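Local coordinates for protein tail lysozyme, putative (Geobacter sulfurreducens, PDB 2IA7) that is of unknown function but is probably a gp25-like baseplate wedge component of a phage-tail-related assembly, at residues I34-I38 and I111-V115; I38-G43 and N123-P127; P53-C57 and A82-W86; S94-S98 and L107-I111. All blocks are in the same frame, centred on the assembly; numbering follows the deposited sequence.

Contacts 1 and 2 both start from helix 30-42, share Ile-38 and lie with their centres about 8 Å apart, reaching the neighbouring strands 106-115 and 120-129 of one antiparallel three-stranded sheet. Contact 4 joins strand 106-115 to strand 90-98, sharing Ile-111 with contact 1, and its centre is about 10 Å from that of contact 2. Contact 3 ties the loop after helix 30-42 to helix 69-86; its centre is about 17 Å from that of contact 4. Along the chain contacts 1 and 2 alternate, and contact 3 closes before contact 4 opens. Together they pack helices 30-42 and 69-86 on one side of the sheet in this compact gp25-like chain, with loop 53-57 held against the helices.

Contact 1 (I34-I38 and I111-V115); sequences IAESI and IEYRV
Ile-34 and Ile-38, one helical turn apart, are tied together by the backbone bond from Ile-38 N to Ile-34 O (2.9 Å), and that spacing sends both side chains to the ring of Tyr-113. Ile-38 makes the closer approach. Its CD1 stands over one ring face, displaced toward the rim, 3.9 Å from the centroid of the Tyr-113 ring and 25° off the normal, a CH-pi contact with CE2 and CZ nearest. Ile-34 meets the ring obliquely, its CG2 3.9 Å from Tyr-113 CE1, while its CD1 touches both methyls of Val-115, the nearer being CG1 at 3.8 Å. Tyr-113 has CG placed between its backbone N and carbonyl carbon (chi1 64°), which carries the ring off the strand until OH comes to 4.1 Å from Ala-35 CB. The looser end is Ile-38 CG2 against Ile-111 CD1, at 4.3 Å. Ile-90 of strand 90-98 and Leu-83 of helix 69-86 add to this apolar core. The axes of segments 34-38 and 111-115 run at 135° to each other, in helix-on-sheet packing of an alpha+beta kind, helix 30-42 lying on the antiparallel sheet of a gp25-like domain.

Contact 2 (I38-G43 and N123-P127); sequences IRIILG and NLVYP
Leu-124 is the first residue of the strand to meet the helix, reaching tip to tip with Ile-38: its CD1 lies 4.1 Å from Ile-38 CG2, and CD2 closes on the same methyl. Leu-124 CD1 also comes near the aliphatic start of Arg-39, 4.3 Å from Arg-39 CG. Two residues on, Tyr-126 covers the most surface. With CG anti to the backbone N (chi1 -168°), its ring reaches out to the last turn of the helix and slides past Leu-42, whose CB sits over one face, 3.8 Å from the centroid of the Tyr-126 ring and 14° off the normal. Leu-42 CD1 lies on the same side, 3.8 Å from Tyr-126 CG. The aliphatic part of Arg-39 crosses beside the ring, its CB 4.1 Å from Tyr-126 CE1. In the ring plane a water takes the edge, 2.7 Å from Tyr-126 OH, and it donates to Arg-39 O at 2.6 Å, an oxygen that also accepts the backbone N-H of Gly-43. Gly-43 CA lies only 3.2 Å from Tyr-126 OH, leaving little room there for any side chain. Pro-127 follows, its CD over the ring face opposite Leu-42. Replacing Tyr-126 by an alanine would probably strip one side of Leu-42 of its aromatic cover and leave the water without its hydroxyl partner. Around the contact, Leu-83 of helix 69-86 packs on Ile-38 and Leu-42, Ile-111 of strand 106-115 touches Leu-42, and Phe-128 further along strand 120-129 meets Tyr-126 edge-to-face.

Contact 3 (P53-C57 and A82-W86); sequences PDFGC and ALILW
The indole of Trp-86 is covered on both faces: Phe-55 CD1 stands 3.6 Å above its plane on one side, displaced toward the rim, and Leu-85 CG of its own helix lies over the other. Phe-55 presents its edge, a T-shaped pair with the ring planes at 62° and the centroids of the Phe-55 ring and the Trp-86 five-membered ring 4.9 Å apart. CG anti to the backbone N (chi1 -179°) carries the Phe-55 ring out to the indole face. At the edge of the indole, in its plane, a water accepts the N-H of Trp-86 NE1 at 3.2 Å. The same water donates to Gly-56 O, so it bridges a carbonyl and an indole nitrogen that lie too far apart to bond directly. Further round, Trp-86 CZ2 comes to 3.7 Å from Asp-54 O. Gly-56 has a backbone (phi 133°) at which a side chain would jam against the carbonyl of Phe-55, and this turn of the chain brings its own carbonyl down to the helix. There Ala-82 CB lies 3.7 Å from Gly-56 O and 3.9 Å from Cys-57 CB, small enough to let the loop settle close. Ile-41 of helix 30-42 touches Phe-55, Ala-82 and Trp-86, Thr-44 makes a backbone bond with Cys-57, and Arg-49 forms a cation-pi pair with Phe-55, while Leu-83 and Ile-84 carry helix 69-86 on toward Leu-92 of strand 90-98.

Contact 4 (S94-S98 and L107-I111); sequences SVTAS and LLIDI
Val-95, Ala-97, Ile-109 and Ile-111 fill the tight side of this strand pair, the side turned to helix 69-86. Ile-109 does most of the touching: its CG2 comes to 3.6 Å from Val-95 CG1, and its CD1 to 3.6 Å from Ala-97 CB. Its chain is bent at chi2 (-63°), which swings CD1 over the small alanine of the facing strand. With a glycine in place of Ile-109, Val-95 CG1 and Ala-97 CB are likely to face a gap. Val-95 CG2 and Ile-111 CG2 stand further apart, at 4.4 Å. The backbones form an antiparallel beta hairpin, strands 90-98 and 106-115, with Thr-96 and Asp-110 a hydrogen-bonded pair: Thr-96 N donates to Asp-110 O at 2.9 Å and Asp-110 N to Thr-96 O at 2.8 Å. Ser-98 and Leu-108 form the next such pair, with Ser-98 N to Leu-108 O short at 2.7 Å and nearly straight along the carbonyl, while Leu-108 N to Ser-98 O stretches to 3.2 Å. On the other face, Thr-96, Ser-98 and Asp-110 make the looser, wetter side. A water there is shared by Ser-94 OG and Thr-96 OG1 and donates to Asp-110 O at 2.7 Å, giving that carbonyl a second partner besides Thr-96 N. Arg-100 holds the polar ends beyond: Asp-110 OD2 makes a salt bridge with it, and Ser-98 OG bonds its backbone N. Leu-108, the buried member of this face, rests instead on Val-125 and Pro-127 of strand 120-129.

Contact 1 (I34-I38 and I111-V115)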
loop_
_atom_site.group_PDB
_atom_site.type_symbol
_atom_site.label_atom_id
_atom_site.label_comp_id
_atom_site.label_asym_id
_atom_site.label_seq_id
_atom_site.Cartn_x
_atom_site.Cartn_y
_atom_site.Cartn_z
ATOM N N ILE A 34 7.083 10.882 -0.857
ATOM C CA ILE A 34 5.795 10.276 -1.187
ATOM C C ILE A 34 5.914 8.774 -1.317
ATOM O O ILE A 34 5.090 8.021 -0.783
ATOM C CB ILE A 34 5.227 10.912 -2.464
ATOM C CG1 ILE A 34 4.740 12.316 -2.124
ATOM C CG2 ILE A 34 4.072 10.055 -3.043
ATOM C CD1 ILE A 34 4.415 13.132 -3.368
ATOM N N ALA A 35 6.934 8.296 -2.045
ATOM C CA ALA A 35 7.131 6.855 -2.195
ATOM C C ALA A 35 7.360 6.188 -0.842
ATOM O O ALA A 35 6.730 5.186 -0.514
ATOM C CB ALA A 35 8.285 6.563 -3.127
ATOM N N GLU A 36 8.161 6.839 -0.003
ATOM C CA GLU A 36 8.386 6.344 1.352
ATOM C C GLU A 36 7.104 6.342 2.186
ATOM O O GLU A 36 6.832 5.406 2.905
ATOM C CB GLU A 36 9.476 7.168 2.010
ATOM C CG GLU A 36 9.900 6.660 3.350
ATOM C CD GLU A 36 10.975 7.535 3.951
ATOM O OE1 GLU A 36 10.615 8.536 4.568
ATOM O OE2 GLU A 36 12.166 7.224 3.770
ATOM N N SER A 37 6.351 7.419 2.084
ATOM C CA SER A 37 5.068 7.549 2.773
ATOM C C SER A 37 4.075 6.423 2.394
ATOM O O SER A 37 3.468 5.797 3.266
ATOM C CB SER A 37 4.427 8.914 2.495
ATOM O OG SER A 37 3.125 8.954 3.072
ATOM N N ILE A 38 3.951 6.153 1.102
ATOM C CA ILE A 38 3.166 5.046 0.615
ATOM C C ILE A 38 3.603 3.739 1.291
ATOM O O ILE A 38 2.771 3.010 1.840
ATOM C CB ILE A 38 3.235 4.878 -0.904
ATOM C CG1 ILE A 38 2.510 6.056 -1.578
ATOM C CG2 ILE A 38 2.547 3.605 -1.331
ATOM C CD1 ILE A 38 2.812 6.154 -3.096
ATOM N N ILE A 111 0.887 -0.117 -8.048
ATOM C CA ILE A 111 0.290 1.133 -7.753
ATOM C C ILE A 111 0.828 2.188 -8.722
ATOM O O ILE A 111 2.004 2.499 -8.707
ATOM C CB ILE A 111 0.573 1.574 -6.296
ATOM C CG1 ILE A 111 0.111 0.508 -5.269
ATOM C CG2 ILE A 111 -0.140 2.904 -6.049
ATOM C CD1 ILE A 111 0.614 0.732 -3.854
ATOM N N GLU A 112 -0.078 2.741 -9.517
ATOM C CA GLU A 112 0.275 3.841 -10.441
ATOM C C GLU A 112 -0.395 5.063 -9.864
ATOM O O GLU A 112 -1.567 5.025 -9.467
ATOM C CB GLU A 112 -0.210 3.597 -11.882
ATOM C CG GLU A 112 0.275 2.349 -12.529
ATOM C CD GLU A 112 -0.237 2.180 -13.968
ATOM O OE1 GLU A 112 -0.273 3.210 -14.720
ATOM O OE2 GLU A 112 -0.615 1.015 -14.307
ATOM N N TYR A 113 0.328 6.164 -9.778
ATOM C CA TYR A 113 -0.185 7.359 -9.188
ATOM C C TYR A 113 0.423 8.605 -9.820
ATOM O O TYR A 113 1.466 8.553 -10.461
ATOM C CB TYR A 113 0.028 7.325 -7.686
ATOM C CG TYR A 113 1.475 7.325 -7.243
ATOM C CD1 TYR A 113 2.184 8.537 -7.006
ATOM C CD2 TYR A 113 2.176 6.124 -7.039
ATOM C CE1 TYR A 113 3.508 8.512 -6.574
ATOM C CE2 TYR A 113 3.485 6.109 -6.609
ATOM C CZ TYR A 113 4.150 7.298 -6.341
ATOM O OH TYR A 113 5.462 7.257 -5.953
ATOM N N ARG A 114 -0.289 9.700 -9.647
ATOM C CA ARG A 114 0.100 11.050 -10.117
ATOM C C ARG A 114 0.435 11.916 -8.900
ATOM O O ARG A 114 -0.313 11.970 -7.920
ATOM C CB ARG A 114 -1.060 11.686 -10.903
ATOM C CG ARG A 114 -0.773 13.060 -11.435
ATOM C CD ARG A 114 -1.962 13.578 -12.245
ATOM N NE ARG A 114 -3.095 13.810 -11.383
ATOM C CZ ARG A 114 -3.379 14.948 -10.753
ATOM N NH1 ARG A 114 -2.628 16.015 -10.898
ATOM N NH2 ARG A 114 -4.434 15.009 -9.964
ATOM N N VAL A 115 1.619 12.526 -8.884
ATOM C CA VAL A 115 1.970 13.514 -7.880
ATOM C C VAL A 115 1.332 14.814 -8.258
ATOM O O VAL A 115 1.571 15.331 -9.333
ATOM C CB VAL A 115 3.502 13.658 -7.737
ATOM C CG1 VAL A 115 3.851 14.786 -6.771
ATOM C CG2 VAL A 115 4.071 12.327 -7.190
#

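Contact 2 (I38-G43 and N123-P127)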
loop_
_atom_site.group_PDB
_atom_site.type_symbol
_atom_site.label_atom_id
_atom_site.label_comp_id
_atom_site.label_asym_id
_atom_site.label_seq_id
_atom_site.Cartn_x
_atom_site.Cartn_y
_atom_site.Cartn_z
ATOM N N ILE A 38 3.951 6.153 1.102
ATOM C CA ILE A 38 3.166 5.046 0.615
ATOM C C ILE A 38 3.603 3.739 1.291
ATOM O O ILE A 38 2.771 3.010 1.840
ATOM C CB ILE A 38 3.235 4.878 -0.904
ATOM C CG1 ILE A 38 2.510 6.056 -1.578
ATOM C CG2 ILE A 38 2.547 3.605 -1.331
ATOM C CD1 ILE A 38 2.812 6.154 -3.096
ATOM N N ARG A 39 4.881 3.510 1.348
ATOM C CA ARG A 39 5.362 2.286 1.968
ATOM C C ARG A 39 5.086 2.233 3.449
ATOM O O ARG A 39 4.821 1.172 4.001
ATOM C CB ARG A 39 6.848 2.076 1.675
ATOM C CG ARG A 39 7.162 1.872 0.194
ATOM C CD ARG A 39 8.630 1.584 -0.085
ATOM N NE ARG A 39 9.600 2.628 0.267
ATOM C CZ ARG A 39 10.109 3.558 -0.552
ATOM N NH1 ARG A 39 9.862 3.579 -1.852
ATOM N NH2 ARG A 39 11.022 4.382 -0.059
ATOM N N ILE A 40 5.244 3.369 4.134
ATOM C CA ILE A 40 4.922 3.464 5.568
ATOM C C ILE A 40 3.476 3.167 5.827
ATOM O O ILE A 40 3.145 2.370 6.693
ATOM C CB ILE A 40 5.296 4.828 6.152
ATOM C CG1 ILE A 40 6.818 5.014 6.164
ATOM C CG2 ILE A 40 4.779 5.015 7.540
ATOM C CD1 ILE A 40 7.245 6.464 6.344
ATOM N N ILE A 41 2.604 3.793 5.066
ATOM C CA ILE A 41 1.179 3.607 5.266
ATOM C C ILE A 41 0.735 2.169 5.095
ATOM O O ILE A 41 0.044 1.619 5.936
ATOM C CB ILE A 41 0.362 4.509 4.301
ATOM C CG1 ILE A 41 0.615 5.973 4.619
ATOM C CG2 ILE A 41 -1.147 4.167 4.351
ATOM C CD1 ILE A 41 0.376 6.888 3.457
ATOM N N LEU A 42 1.190 1.524 4.008
ATOM C CA LEU A 42 0.749 0.146 3.683
ATOM C C LEU A 42 1.374 -0.849 4.693
ATOM O O LEU A 42 0.798 -1.885 4.989
ATOM C CB LEU A 42 1.035 -0.226 2.246
ATOM C CG LEU A 42 0.391 0.668 1.184
ATOM C CD1 LEU A 42 0.691 0.172 -0.224
ATOM C CD2 LEU A 42 -1.129 0.795 1.485
ATOM N N GLY A 43 2.559 -0.509 5.199
ATOM C CA GLY A 43 3.257 -1.394 6.141
ATOM C C GLY A 43 2.896 -1.232 7.603
ATOM O O GLY A 43 3.493 -1.909 8.461
ATOM N N ASN A 123 5.220 4.730 -10.675
ATOM C CA ASN A 123 4.760 3.382 -10.361
ATOM C C ASN A 123 5.463 2.933 -9.091
ATOM O O ASN A 123 6.617 3.320 -8.821
ATOM C CB ASN A 123 5.084 2.437 -11.513
ATOM C CG ASN A 123 4.320 1.101 -11.413
ATOM O OD1 ASN A 123 3.097 1.065 -11.574
ATOM N ND2 ASN A 123 5.068 0.000 -11.195
ATOM N N LEU A 124 4.789 2.117 -8.273
ATOM C CA LEU A 124 5.384 1.544 -7.111
ATOM C C LEU A 124 4.787 0.172 -6.939
ATOM O O LEU A 124 3.589 0.009 -7.118
ATOM C CB LEU A 124 5.017 2.394 -5.893
ATOM C CG LEU A 124 5.625 2.065 -4.549
ATOM C CD1 LEU A 124 5.858 3.320 -3.685
ATOM C CD2 LEU A 124 4.664 1.094 -3.816
ATOM N N VAL A 125 5.629 -0.804 -6.626
ATOM C CA VAL A 125 5.203 -2.164 -6.410
ATOM C C VAL A 125 5.385 -2.444 -4.927
ATOM O O VAL A 125 6.506 -2.374 -4.416
ATOM C CB VAL A 125 6.012 -3.157 -7.237
ATOM C CG1 VAL A 125 5.577 -4.588 -6.942
ATOM C CG2 VAL A 125 5.880 -2.833 -8.754
ATOM N N TYR A 126 4.301 -2.738 -4.226
ATOM C CA TYR A 126 4.347 -2.967 -2.798
ATOM C C TYR A 126 4.140 -4.454 -2.508
ATOM O O TYR A 126 3.069 -4.990 -2.814
ATOM C CB TYR A 126 3.297 -2.135 -2.046
ATOM C CG TYR A 126 3.586 -2.197 -0.575
ATOM C CD1 TYR A 126 4.585 -1.417 -0.002
ATOM C CD2 TYR A 126 2.889 -3.083 0.235
ATOM C CE1 TYR A 126 4.917 -1.537 1.366
ATOM C CE2 TYR A 126 3.223 -3.208 1.586
ATOM C CZ TYR A 126 4.230 -2.446 2.127
ATOM O OH TYR A 126 4.448 -2.631 3.475
ATOM N N PRO A 127 5.118 -5.131 -1.874
ATOM C CA PRO A 127 4.927 -6.548 -1.576
ATOM C C PRO A 127 4.222 -6.838 -0.238
ATOM O O PRO A 127 4.614 -6.334 0.843
ATOM C CB PRO A 127 6.355 -7.082 -1.564
ATOM C CG PRO A 127 7.152 -5.923 -1.058
ATOM C CD PRO A 127 6.467 -4.667 -1.501
HETATM O O HOH W 1 6.364 -0.935 4.377
#

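Contact 3 (P53-C57 and A82-W86)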
loop_
_atom_site.group_PDB
_atom_site.type_symbol
_atom_site.label_atom_id
_atom_site.label_comp_id
_atom_site.label_asym_id
_atom_site.label_seq_id
_atom_site.Cartn_x
_atom_site.Cartn_y
_atom_site.Cartn_z
ATOM N N PRO A 53 -3.526 5.684 16.681
ATOM C CA PRO A 53 -4.051 4.330 16.479
ATOM C C PRO A 53 -4.885 4.133 15.212
ATOM O O PRO A 53 -5.076 3.000 14.788
ATOM C CB PRO A 53 -4.896 4.094 17.741
ATOM C CG PRO A 53 -5.285 5.488 18.171
ATOM C CD PRO A 53 -4.071 6.310 17.902
ATOM N N ASP A 54 -5.368 5.218 14.606
ATOM C CA ASP A 54 -6.109 5.149 13.340
ATOM C C ASP A 54 -5.205 5.055 12.101
ATOM O O ASP A 54 -5.656 4.714 11.022
ATOM C CB ASP A 54 -7.012 6.376 13.183
ATOM C CG ASP A 54 -8.230 6.337 14.087
ATOM O OD1 ASP A 54 -8.236 5.574 15.085
ATOM O OD2 ASP A 54 -9.189 7.085 13.788
ATOM N N PHE A 55 -3.930 5.376 12.251
ATOM C CA PHE A 55 -3.019 5.380 11.134
ATOM C C PHE A 55 -2.639 3.990 10.674
ATOM O O PHE A 55 -2.265 3.155 11.489
ATOM C CB PHE A 55 -1.750 6.133 11.492
ATOM C CG PHE A 55 -0.755 6.208 10.362
ATOM C CD1 PHE A 55 -0.788 7.213 9.424
ATOM C CD2 PHE A 55 0.255 5.248 10.259
ATOM C CE1 PHE A 55 0.112 7.217 8.373
ATOM C CE2 PHE A 55 1.189 5.280 9.211
ATOM C CZ PHE A 55 1.108 6.261 8.279
ATOM N N GLY A 56 -2.651 3.779 9.356
ATOM C CA GLY A 56 -2.270 2.527 8.742
ATOM C C GLY A 56 -3.245 2.045 7.691
ATOM O O GLY A 56 -4.087 2.801 7.165
ATOM N N CYS A 57 -3.110 0.763 7.364
ATOM C CA CYS A 57 -3.851 0.127 6.295
ATOM C C CYS A 57 -4.656 -1.071 6.839
ATOM O O CYS A 57 -4.127 -1.912 7.586
ATOM C CB CYS A 57 -2.898 -0.333 5.201
ATOM S SG CYS A 57 -3.672 -1.167 3.831
ATOM N N ALA A 82 -6.554 3.526 2.268
ATOM C CA ALA A 82 -5.459 3.954 3.131
ATOM C C ALA A 82 -4.636 5.052 2.506
ATOM O O ALA A 82 -4.275 6.017 3.190
ATOM C CB ALA A 82 -4.602 2.757 3.503
ATOM N N LEU A 83 -4.341 4.952 1.213
ATOM C CA LEU A 83 -3.579 5.984 0.483
ATOM C C LEU A 83 -4.309 7.294 0.271
ATOM O O LEU A 83 -3.729 8.386 0.341
ATOM C CB LEU A 83 -2.986 5.405 -0.803
ATOM C CG LEU A 83 -2.009 4.236 -0.576
ATOM C CD1 LEU A 83 -1.404 3.778 -1.918
ATOM C CD2 LEU A 83 -0.860 4.536 0.363
ATOM N N ILE A 84 -5.607 7.175 0.029
ATOM C CA ILE A 84 -6.474 8.365 -0.096
ATOM C C ILE A 84 -6.547 9.130 1.196
ATOM O O ILE A 84 -6.443 10.332 1.211
ATOM C CB ILE A 84 -7.865 7.968 -0.548
ATOM C CG1 ILE A 84 -7.781 7.513 -1.991
ATOM C CG2 ILE A 84 -8.871 9.133 -0.371
ATOM C CD1 ILE A 84 -9.055 6.842 -2.470
ATOM N N LEU A 85 -6.711 8.421 2.297
ATOM C CA LEU A 85 -6.769 9.040 3.594
ATOM C C LEU A 85 -5.423 9.628 4.009
ATOM O O LEU A 85 -5.402 10.764 4.523
ATOM C CB LEU A 85 -7.246 8.026 4.609
ATOM C CG LEU A 85 -7.462 8.539 6.022
ATOM C CD1 LEU A 85 -8.441 9.719 6.079
ATOM C CD2 LEU A 85 -7.967 7.381 6.876
ATOM N N TRP A 86 -4.320 8.901 3.892
ATOM C CA TRP A 86 -3.057 9.286 4.530
ATOM C C TRP A 86 -2.025 9.882 3.594
ATOM O O TRP A 86 -1.023 10.378 4.081
ATOM C CB TRP A 86 -2.480 8.078 5.265
ATOM C CG TRP A 86 -3.367 7.637 6.368
ATOM C CD1 TRP A 86 -4.085 6.492 6.444
ATOM C CD2 TRP A 86 -3.672 8.381 7.562
ATOM N NE1 TRP A 86 -4.814 6.459 7.640
ATOM C CE2 TRP A 86 -4.557 7.605 8.329
ATOM C CE3 TRP A 86 -3.233 9.614 8.068
ATOM C CZ2 TRP A 86 -5.061 8.039 9.554
ATOM C CZ3 TRP A 86 -3.721 10.028 9.294
ATOM C CH2 TRP A 86 -4.616 9.238 10.016
HETATM O O HOH W 2 -6.385 3.707 7.319
#

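Contact 4 (S94-S98 and L107-I111)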
loop_
_atom_site.group_PDB
_atom_site.type_symbol
_atom_site.label_atom_id
_atom_site.label_comp_id
_atom_site.label_asym_id
_atom_site.label_seq_id
_atom_site.Cartn_x
_atom_site.Cartn_y
_atom_site.Cartn_z
ATOM N N SER A 94 -4.162 3.609 -10.682
ATOM C CA SER A 94 -4.404 2.166 -10.803
ATOM C C SER A 94 -3.876 1.544 -9.525
ATOM O O SER A 94 -2.765 1.843 -9.113
ATOM C CB SER A 94 -3.630 1.582 -12.004
ATOM O OG SER A 94 -4.103 0.273 -12.232
ATOM N N VAL A 95 -4.626 0.621 -8.945
ATOM C CA VAL A 95 -4.176 -0.258 -7.858
ATOM C C VAL A 95 -4.571 -1.681 -8.247
ATOM O O VAL A 95 -5.771 -1.992 -8.312
ATOM C CB VAL A 95 -4.742 0.142 -6.475
ATOM C CG1 VAL A 95 -4.265 -0.840 -5.410
ATOM C CG2 VAL A 95 -4.303 1.585 -6.133
ATOM N N THR A 96 -3.592 -2.558 -8.441
ATOM C CA THR A 96 -3.852 -3.964 -8.817
ATOM C C THR A 96 -3.036 -4.916 -7.970
ATOM O O THR A 96 -1.807 -4.772 -7.830
ATOM C CB THR A 96 -3.399 -4.213 -10.292
ATOM O OG1 THR A 96 -4.074 -3.295 -11.136
ATOM C CG2 THR A 96 -3.655 -5.673 -10.761
ATOM N N ALA A 97 -3.705 -5.910 -7.413
ATOM C CA ALA A 97 -3.058 -6.964 -6.641
ATOM C C ALA A 97 -2.763 -8.145 -7.510
ATOM O O ALA A 97 -3.653 -8.889 -7.883
ATOM C CB ALA A 97 -3.977 -7.361 -5.453
ATOM N N SER A 98 -1.497 -8.343 -7.831
ATOM C CA SER A 98 -1.115 -9.401 -8.742
ATOM C C SER A 98 -0.639 -10.636 -7.990
ATOM O O SER A 98 0.156 -10.526 -7.089
ATOM C CB SER A 98 0.038 -8.929 -9.620
ATOM O OG SER A 98 0.556 -10.044 -10.328
ATOM N N LEU A 107 2.003 -11.390 -2.551
ATOM C CA LEU A 107 1.011 -10.718 -3.363
ATOM C C LEU A 107 1.569 -9.320 -3.592
ATOM O O LEU A 107 1.818 -8.590 -2.626
ATOM C CB LEU A 107 -0.357 -10.596 -2.683
ATOM C CG LEU A 107 -1.351 -11.752 -2.747
ATOM C CD1 LEU A 107 -2.537 -11.401 -1.864
ATOM C CD2 LEU A 107 -1.810 -11.961 -4.188
ATOM N N LEU A 108 1.738 -8.932 -4.857
ATOM C CA LEU A 108 2.353 -7.656 -5.200
ATOM C C LEU A 108 1.276 -6.662 -5.555
ATOM O O LEU A 108 0.391 -6.980 -6.381
ATOM C CB LEU A 108 3.337 -7.853 -6.359
ATOM C CG LEU A 108 4.526 -8.751 -6.068
ATOM C CD1 LEU A 108 5.406 -8.851 -7.345
ATOM C CD2 LEU A 108 5.375 -8.388 -4.837
ATOM N N ILE A 109 1.330 -5.452 -4.988
ATOM C CA ILE A 109 0.373 -4.393 -5.323
ATOM C C ILE A 109 1.059 -3.447 -6.262
ATOM O O ILE A 109 2.019 -2.792 -5.911
ATOM C CB ILE A 109 -0.152 -3.641 -4.119
ATOM C CG1 ILE A 109 -0.485 -4.659 -3.009
ATOM C CG2 ILE A 109 -1.321 -2.809 -4.541
ATOM C CD1 ILE A 109 -1.567 -5.677 -3.303
ATOM N N ASP A 110 0.605 -3.422 -7.512
ATOM C CA ASP A 110 1.092 -2.485 -8.517
ATOM C C ASP A 110 0.242 -1.217 -8.409
ATOM O O ASP A 110 -0.960 -1.242 -8.632
ATOM C CB ASP A 110 0.947 -3.096 -9.878
ATOM C CG ASP A 110 1.787 -4.373 -10.037
ATOM O OD1 ASP A 110 2.977 -4.339 -9.773
ATOM O OD2 ASP A 110 1.179 -5.369 -10.579
ATOM N N ILE A 111 0.887 -0.117 -8.048
ATOM C CA ILE A 111 0.290 1.133 -7.753
ATOM C C ILE A 111 0.828 2.188 -8.722
ATOM O O ILE A 111 2.004 2.499 -8.707
ATOM C CB ILE A 111 0.573 1.574 -6.296
ATOM C CG1 ILE A 111 0.111 0.508 -5.269
ATOM C CG2 ILE A 111 -0.140 2.904 -6.049
ATOM C CD1 ILE A 111 0.614 0.732 -3.854
HETATM O O HOH W 3 -2.082 -0.964 -11.044
#